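Local structure of Beta/gamma crystallin 'Greek key' domain-containing protein (Methanosaeta thermophila PT, 5HT7) at residues Y47-P50 against N51-P55. The protein is a trimeric betagamma-crystallin that binds transition metal ions such as iron(II), seen here as its Greek key crystallin domain. Numbering follows the deposited sequence.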
loop_
_atom_site.group_PDB
_atom_site.type_symbol
_atom_site.label_atom_id
_atom_site.label_comp_id
_atom_site.label_asym_id
_atom_site.label_seq_id
_atom_site.Cartn_x
_atom_site.Cartn_y
_atom_site.Cartn_z
ATOM N N TYR A 47 12.173 15.164 7.722
ATOM C CA TYR A 47 13.493 15.785 7.653
ATOM C C TYR A 47 13.892 16.049 6.205
ATOM O O TYR A 47 13.522 15.279 5.315
ATOM C CB TYR A 47 14.548 14.885 8.308
ATOM C CG TYR A 47 14.252 14.436 9.724
ATOM C CD1 TYR A 47 13.326 13.417 9.981
ATOM C CD2 TYR A 47 14.933 14.995 10.806
ATOM C CE1 TYR A 47 13.066 12.997 11.281
ATOM C CE2 TYR A 47 14.685 14.580 12.100
ATOM C CZ TYR A 47 13.762 13.580 12.332
ATOM O OH TYR A 47 13.523 13.166 13.615
ATOM N N ARG A 48 14.665 17.109 5.975
ATOM C CA ARG A 48 15.139 17.441 4.628
ATOM C C ARG A 48 16.216 16.493 4.127
ATOM O O ARG A 48 16.304 16.227 2.924
ATOM C CB ARG A 48 15.685 18.869 4.589
ATOM C CG ARG A 48 14.667 19.917 4.959
ATOM C CD ARG A 48 15.297 21.300 5.010
ATOM N NE ARG A 48 14.274 22.281 5.335
ATOM C CZ ARG A 48 13.932 22.605 6.572
ATOM N NH1 ARG A 48 14.557 22.044 7.601
ATOM N NH2 ARG A 48 12.970 23.492 6.781
ATOM N N GLU A 49 17.046 16.004 5.048
ATOM C CA GLU A 49 18.196 15.178 4.701
ATOM C C GLU A 49 18.013 13.744 5.194
ATOM O O GLU A 49 17.194 13.491 6.072
ATOM C CB GLU A 49 19.482 15.787 5.293
ATOM C CG GLU A 49 19.854 17.131 4.679
ATOM C CD GLU A 49 21.109 17.736 5.279
ATOM O OE1 GLU A 49 21.752 17.076 6.127
ATOM O OE2 GLU A 49 21.451 18.878 4.903
ATOM N N PRO A 50 18.783 12.802 4.632
ATOM C CA PRO A 50 18.765 11.423 5.133
ATOM C C PRO A 50 19.193 11.350 6.595
ATOM O O PRO A 50 19.801 12.301 7.093
ATOM C CB PRO A 50 19.786 10.710 4.245
ATOM C CG PRO A 50 19.863 11.531 3.005
ATOM C CD PRO A 50 19.631 12.947 3.433
ATOM N N ASN A 51 18.872 10.242 7.260
ATOM C CA ASN A 51 19.429 9.938 8.577
ATOM C C ASN A 51 18.989 10.924 9.642
ATOM O O ASN A 51 19.757 11.261 10.555
ATOM C CB ASN A 51 20.953 9.884 8.504
ATOM C CG ASN A 51 21.444 8.788 7.589
ATOM O OD1 ASN A 51 22.297 9.011 6.732
ATOM N ND2 ASN A 51 20.895 7.593 7.758
ATOM N N PHE A 52 17.751 11.386 9.499
ATOM C CA PHE A 52 17.055 12.160 10.519
ATOM C C PHE A 52 17.805 13.440 10.868
ATOM O O PHE A 52 17.973 13.782 12.037
ATOM C CB PHE A 52 16.825 11.281 11.755
ATOM C CG PHE A 52 16.334 9.901 11.409
ATOM C CD1 PHE A 52 15.110 9.729 10.776
ATOM C CD2 PHE A 52 17.108 8.786 11.673
ATOM C CE1 PHE A 52 14.660 8.468 10.430
ATOM C CE2 PHE A 52 16.670 7.521 11.335
ATOM C CZ PHE A 52 15.439 7.358 10.716
ATOM N N GLN A 53 18.238 14.140 9.824
ATOM C CA GLN A 53 18.921 15.417 9.970
ATOM C C GLN A 53 18.160 16.527 9.250
ATOM O O GLN A 53 17.547 16.296 8.202
ATOM C CB GLN A 53 20.354 15.304 9.452
ATOM C CG GLN A 53 21.214 14.359 10.317
ATOM C CD GLN A 53 22.621 14.191 9.798
ATOM O OE1 GLN A 53 23.270 15.160 9.411
ATOM N NE2 GLN A 53 23.111 12.959 9.797
ATOM N N SER A 54 18.193 17.717 9.848
ATOM C CA SER A 54 17.499 18.907 9.365
ATOM C C SER A 54 15.987 18.720 9.292
ATOM O O SER A 54 15.408 18.647 8.197
ATOM C CB SER A 54 18.022 19.336 7.994
ATOM O OG SER A 54 17.286 20.461 7.530
ATOM N N PRO A 55 15.338 18.684 10.459
ATOM C CA PRO A 55 13.889 18.470 10.526
ATOM C C PRO A 55 13.081 19.688 10.099
ATOM O O PRO A 55 13.497 20.823 10.314
ATOM C CB PRO A 55 13.652 18.162 12.007
ATOM C CG PRO A 55 14.729 18.955 12.710
ATOM C CD PRO A 55 15.928 18.931 11.792
HETATM O O HOH W 1 13.400 23.660 9.525
#
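The folded hairpin of the betagamma-crystallin Greek key, between strands 44-47 and 55-56, sets the Y47 ring under F52. Y47 to S54 fit the aromatic-xxxx-aromatic-x-glycine family signature except at its last position, where S54 replaces the glycine yet keeps a positive phi. F52 CA sits over one face of the Y47 ring, 3.6 Å from its centroid, as a CH-pi contact. The F52 ring presents its edge to the Y47 face, with centroids 5.7 Å apart and planes at 70°. P55 CB approaches Y47 CD2 obliquely at 3.6 Å. With CG anti to the carbonyl carbon (chi1 -53°), the Y47 ring lies beneath the turn. Replacing Y47 with an alanine would remove the ring face under F52 CA and the mate of the F52 edge, and would probably open a gap there. S78 OG, at the start of strand 78-81, makes hydrogen bonds with E49 O and F52 N, joining the turn to the sheet. A nearly straight backbone hydrogen bond closes the hairpin, R48 N to S54 O at 2.8 Å (176°); the one from E49 N to Q53 O is longer, 3.2 Å. The extended R48 side chain runs past S54, and NH1 reaches S54 OG at 3.2 Å, close to the guanidinium plane. NH1 also bonds weakly to P55 O, and a water bridges the two, donating to P55 O at 2.9 Å.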